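Local coordinates for putative carboxynorspermidine decarboxylase protein (Sinorhizobium meliloti, PDB 3MT1) that probably decarboxylates carboxynorspermidine and carboxyspermidine to norspermidine and spermidine, using pyridoxal 5'-phosphate as cofactor, at residues E150-N164 against L187-I200. Numbering follows the deposited sequence.
Sequences ERVMDRINGFMIHNN and LIARVDWVSLGGGI. With SO4 (sulfate ion), chain D.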
# COMPACT_ATOMS: atom_id res chain seq x y z
N GLU B 150 -11.51 -28.52 24.45
CA GLU B 150 -12.38 -29.63 24.75
C GLU B 150 -13.77 -29.25 25.25
O GLU B 150 -14.76 -29.93 24.94
CB GLU B 150 -11.71 -30.55 25.75
CG GLU B 150 -10.96 -31.71 25.13
CD GLU B 150 -11.27 -33.01 25.83
OE1 GLU B 150 -12.35 -33.60 25.57
OE2 GLU B 150 -10.42 -33.44 26.64
N ARG B 151 -13.85 -28.17 26.03
CA ARG B 151 -15.13 -27.71 26.57
C ARG B 151 -16.08 -27.23 25.47
O ARG B 151 -17.29 -27.05 25.68
CB ARG B 151 -14.93 -26.63 27.64
CG ARG B 151 -15.96 -26.74 28.76
CD ARG B 151 -15.97 -25.53 29.65
NE ARG B 151 -17.30 -24.94 29.73
CZ ARG B 151 -17.66 -23.82 29.09
NH1 ARG B 151 -18.89 -23.34 29.22
NH2 ARG B 151 -16.78 -23.17 28.32
N VAL B 152 -15.55 -27.06 24.27
CA VAL B 152 -16.32 -26.47 23.21
C VAL B 152 -16.41 -27.35 21.93
O VAL B 152 -16.86 -26.91 20.88
CB VAL B 152 -15.84 -25.03 23.00
CG1 VAL B 152 -14.66 -24.97 22.04
CG2 VAL B 152 -16.98 -24.15 22.56
N MSE B 153 -16.05 -28.62 22.08
CA MSE B 153 -16.05 -29.61 21.00
C MSE B 153 -17.43 -29.99 20.45
O MSE B 153 -17.53 -30.47 19.34
CB MSE B 153 -15.33 -30.88 21.47
CG MSE B 153 -13.83 -30.70 21.63
SE MSE B 153 -12.88 -30.68 19.91
CE MSE B 153 -12.80 -32.58 19.60
N ASP B 154 -18.48 -29.76 21.22
CA ASP B 154 -19.84 -30.04 20.75
C ASP B 154 -20.35 -28.97 19.78
O ASP B 154 -21.49 -29.02 19.32
CB ASP B 154 -20.81 -30.21 21.95
N ARG B 155 -19.51 -27.98 19.47
CA ARG B 155 -19.94 -26.85 18.66
C ARG B 155 -19.10 -26.69 17.40
O ARG B 155 -19.46 -25.92 16.51
CB ARG B 155 -19.88 -25.56 19.49
CG ARG B 155 -20.34 -25.71 20.93
CD ARG B 155 -20.39 -24.38 21.62
NE ARG B 155 -21.61 -23.65 21.29
CZ ARG B 155 -21.89 -22.41 21.70
NH1 ARG B 155 -21.03 -21.73 22.47
NH2 ARG B 155 -23.03 -21.84 21.33
N ILE B 156 -17.98 -27.40 17.32
CA ILE B 156 -17.18 -27.37 16.09
C ILE B 156 -17.15 -28.73 15.41
O ILE B 156 -17.85 -29.64 15.81
CB ILE B 156 -15.75 -26.84 16.31
CG1 ILE B 156 -15.06 -27.67 17.40
CG2 ILE B 156 -15.77 -25.32 16.57
CD1 ILE B 156 -13.99 -26.91 18.21
N ASN B 157 -16.29 -28.87 14.42
CA ASN B 157 -16.37 -29.91 13.43
C ASN B 157 -15.01 -30.03 12.70
O ASN B 157 -14.74 -30.99 11.98
CB ASN B 157 -17.49 -29.48 12.49
CG ASN B 157 -17.58 -30.27 11.24
OD1 ASN B 157 -17.47 -29.72 10.17
ND2 ASN B 157 -17.85 -31.56 11.36
N GLY B 158 -14.15 -29.02 12.92
CA GLY B 158 -12.94 -28.86 12.16
C GLY B 158 -11.91 -27.96 12.81
O GLY B 158 -12.24 -27.15 13.68
N PHE B 159 -10.67 -28.12 12.39
CA PHE B 159 -9.61 -27.24 12.86
C PHE B 159 -8.89 -26.62 11.69
O PHE B 159 -8.80 -27.21 10.60
CB PHE B 159 -8.58 -27.99 13.70
CG PHE B 159 -9.13 -28.56 14.96
CD1 PHE B 159 -9.81 -27.77 15.87
CD2 PHE B 159 -8.92 -29.89 15.27
CE1 PHE B 159 -10.31 -28.30 17.04
CE2 PHE B 159 -9.40 -30.43 16.45
CZ PHE B 159 -10.10 -29.64 17.34
N MSE B 160 -8.38 -25.42 11.93
CA MSE B 160 -7.46 -24.78 11.01
C MSE B 160 -6.11 -24.67 11.71
O MSE B 160 -6.07 -24.36 12.89
CB MSE B 160 -7.98 -23.41 10.60
CG MSE B 160 -7.10 -22.77 9.56
SE MSE B 160 -6.87 -20.86 9.85
CE MSE B 160 -8.29 -20.27 8.69
N ILE B 161 -5.04 -24.97 10.97
CA ILE B 161 -3.66 -24.83 11.45
C ILE B 161 -2.82 -24.30 10.32
O ILE B 161 -2.75 -24.91 9.26
CB ILE B 161 -3.05 -26.19 11.90
CG1 ILE B 161 -3.58 -26.62 13.27
CG2 ILE B 161 -1.54 -26.13 11.97
CD1 ILE B 161 -4.81 -27.50 13.18
N HIS B 162 -2.20 -23.15 10.51
CA HIS B 162 -1.41 -22.55 9.45
C HIS B 162 -0.11 -22.06 10.07
O HIS B 162 -0.02 -20.94 10.61
CB HIS B 162 -2.22 -21.44 8.74
CG HIS B 162 -1.44 -20.67 7.72
ND1 HIS B 162 -1.40 -21.03 6.39
CD2 HIS B 162 -0.70 -19.54 7.82
CE1 HIS B 162 -0.65 -20.16 5.72
NE2 HIS B 162 -0.21 -19.25 6.57
N ASN B 163 0.89 -22.94 10.04
CA ASN B 163 2.22 -22.64 10.55
C ASN B 163 3.25 -22.34 9.45
O ASN B 163 4.06 -21.41 9.59
CB ASN B 163 2.73 -23.76 11.46
CG ASN B 163 2.45 -25.12 10.89
OD1 ASN B 163 1.55 -25.28 10.07
ND2 ASN B 163 3.21 -26.13 11.34
N ASN B 164 3.23 -23.11 8.37
CA ASN B 164 4.25 -22.98 7.33
C ASN B 164 4.27 -21.61 6.68
O ASN B 164 3.27 -20.90 6.68
CB ASN B 164 4.10 -24.07 6.28
CG ASN B 164 4.07 -25.43 6.90
OD1 ASN B 164 5.10 -26.10 7.01
ND2 ASN B 164 2.90 -25.84 7.36
N LEU B 187 -7.29 -34.68 19.59
CA LEU B 187 -8.44 -33.86 19.17
C LEU B 187 -8.80 -33.95 17.68
O LEU B 187 -9.98 -33.98 17.31
CB LEU B 187 -8.21 -32.41 19.56
CG LEU B 187 -8.22 -32.12 21.07
CD1 LEU B 187 -7.89 -30.67 21.34
CD2 LEU B 187 -9.57 -32.48 21.71
N ILE B 188 -7.78 -33.99 16.82
CA ILE B 188 -7.98 -34.07 15.37
C ILE B 188 -8.81 -35.30 14.98
O ILE B 188 -9.77 -35.18 14.22
CB ILE B 188 -6.62 -33.99 14.62
CG1 ILE B 188 -5.98 -32.59 14.81
CG2 ILE B 188 -6.79 -34.32 13.14
CD1 ILE B 188 -4.49 -32.48 14.44
N ALA B 189 -8.47 -36.46 15.52
CA ALA B 189 -9.24 -37.70 15.30
C ALA B 189 -10.75 -37.51 15.48
O ALA B 189 -11.53 -38.16 14.78
CB ALA B 189 -8.73 -38.85 16.22
N ARG B 190 -11.14 -36.62 16.39
CA ARG B 190 -12.54 -36.46 16.81
C ARG B 190 -13.36 -35.53 15.90
O ARG B 190 -14.59 -35.52 15.98
CB ARG B 190 -12.62 -35.97 18.27
CG ARG B 190 -12.10 -36.94 19.32
CD ARG B 190 -11.99 -36.29 20.72
NE ARG B 190 -13.22 -35.59 21.11
CZ ARG B 190 -13.40 -34.89 22.23
NH1 ARG B 190 -12.42 -34.78 23.13
NH2 ARG B 190 -14.57 -34.29 22.45
N VAL B 191 -12.70 -34.76 15.05
CA VAL B 191 -13.41 -33.87 14.14
C VAL B 191 -13.39 -34.47 12.77
O VAL B 191 -12.80 -35.53 12.57
CB VAL B 191 -12.81 -32.45 14.10
CG1 VAL B 191 -12.91 -31.79 15.45
CG2 VAL B 191 -11.38 -32.47 13.63
N ASP B 192 -14.04 -33.83 11.80
CA ASP B 192 -14.05 -34.45 10.50
C ASP B 192 -13.41 -33.67 9.36
O ASP B 192 -13.43 -34.14 8.24
CB ASP B 192 -15.43 -35.04 10.17
CG ASP B 192 -16.49 -34.01 10.14
OD1 ASP B 192 -16.14 -32.90 9.73
OD2 ASP B 192 -17.65 -34.30 10.54
N TRP B 193 -12.79 -32.53 9.66
CA TRP B 193 -11.93 -31.86 8.66
C TRP B 193 -10.86 -30.99 9.27
O TRP B 193 -11.03 -30.45 10.36
CB TRP B 193 -12.74 -31.06 7.63
CG TRP B 193 -13.56 -29.97 8.23
CD1 TRP B 193 -14.87 -30.06 8.58
CD2 TRP B 193 -13.15 -28.62 8.55
NE1 TRP B 193 -15.31 -28.84 9.09
CE2 TRP B 193 -14.28 -27.95 9.09
CE3 TRP B 193 -11.94 -27.92 8.44
CZ2 TRP B 193 -14.24 -26.63 9.53
CZ3 TRP B 193 -11.90 -26.59 8.88
CH2 TRP B 193 -13.06 -25.96 9.41
N VAL B 194 -9.76 -30.84 8.54
CA VAL B 194 -8.60 -30.05 8.96
C VAL B 194 -8.06 -29.27 7.78
O VAL B 194 -7.96 -29.79 6.67
CB VAL B 194 -7.44 -30.94 9.45
CG1 VAL B 194 -6.23 -30.09 9.78
CG2 VAL B 194 -7.85 -31.71 10.68
N SER B 195 -7.72 -28.01 8.02
CA SER B 195 -7.08 -27.22 7.01
C SER B 195 -5.66 -26.99 7.44
O SER B 195 -5.39 -26.45 8.54
CB SER B 195 -7.76 -25.87 6.84
OG SER B 195 -6.77 -24.89 6.54
N LEU B 196 -4.74 -27.40 6.57
CA LEU B 196 -3.34 -27.25 6.90
C LEU B 196 -2.75 -25.92 6.46
O LEU B 196 -1.55 -25.74 6.58
CB LEU B 196 -2.53 -28.42 6.36
CG LEU B 196 -2.87 -29.74 7.03
CD1 LEU B 196 -2.18 -30.91 6.29
CD2 LEU B 196 -2.50 -29.68 8.52
N GLY B 197 -3.57 -25.00 5.97
CA GLY B 197 -3.10 -23.68 5.53
C GLY B 197 -2.23 -23.64 4.28
O GLY B 197 -2.28 -24.54 3.44
N GLY B 198 -1.44 -22.59 4.17
CA GLY B 198 -0.62 -22.35 3.01
C GLY B 198 0.84 -22.29 3.40
O GLY B 198 1.28 -22.94 4.35
N GLY B 199 1.60 -21.50 2.66
CA GLY B 199 3.01 -21.36 2.94
C GLY B 199 3.82 -22.57 2.52
O GLY B 199 5.02 -22.62 2.79
N ILE B 200 3.17 -23.55 1.88
CA ILE B 200 3.86 -24.80 1.46
C ILE B 200 4.09 -24.79 -0.04
O ILE B 200 3.12 -24.87 -0.81
CB ILE B 200 3.05 -26.13 1.84
CG1 ILE B 200 2.41 -26.07 3.23
CG2 ILE B 200 3.96 -27.40 1.70
CD1 ILE B 200 1.22 -27.04 3.40
S SO4 D . 0.71 -18.35 1.19
O1 SO4 D . 1.94 -18.31 1.96
O2 SO4 D . 0.75 -17.40 0.10
O3 SO4 D . 0.64 -19.72 0.65
O4 SO4 D . -0.46 -18.12 2.05
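A chi1 of 60° sets Trp193 CG between its backbone N and carbonyl carbon, and the indole folds back across Gly158, whose CA sits over the six-membered ring, 3.5 Å from its centroid: a CH-pi contact made close by the lack of a side chain there. Asn157 swings its CG anti to its backbone N (chi1 169°), which carries OD1 to the indole rim; Trp193 NE1 donates to it at 2.6 Å, from above the amide plane and through a bent N-H angle of 131°. The carbonyl O of Asn157 accepts from Asp192 N at 2.9 Å. Regular parallel pairing follows: Phe159 N to Trp193 O, Ser195 N to Phe159 O, and Ile161 N to Ser195 O. The Phe159 ring turns its edge to the Leu187 backbone. Farther out, Arg190 NH1 forms a salt bridge to Glu150 OE1 at 2.7 Å, while the methyl CE of Met153 (selenomethionine) rests over one guanidinium face, toward its rim. At the other end Gly198 N donates almost straight to His162 ND1 (2.7 Å), in the imidazole plane, which helps to hold the ring's rotation. Gly199 N donates a hydrogen bond to O3 of a sulfate, probably from the crystallisation liquor, that Gly232 N, Glu233 N and the Tyr324 hydroxyl also bond. Strands 158-160 and 193-195, joined through helix 170-190, form a beta-alpha-beta unit of the eight-stranded parallel barrel of class-II decarboxylases; the glycine-rich loop is consistent with a cofactor phosphate site.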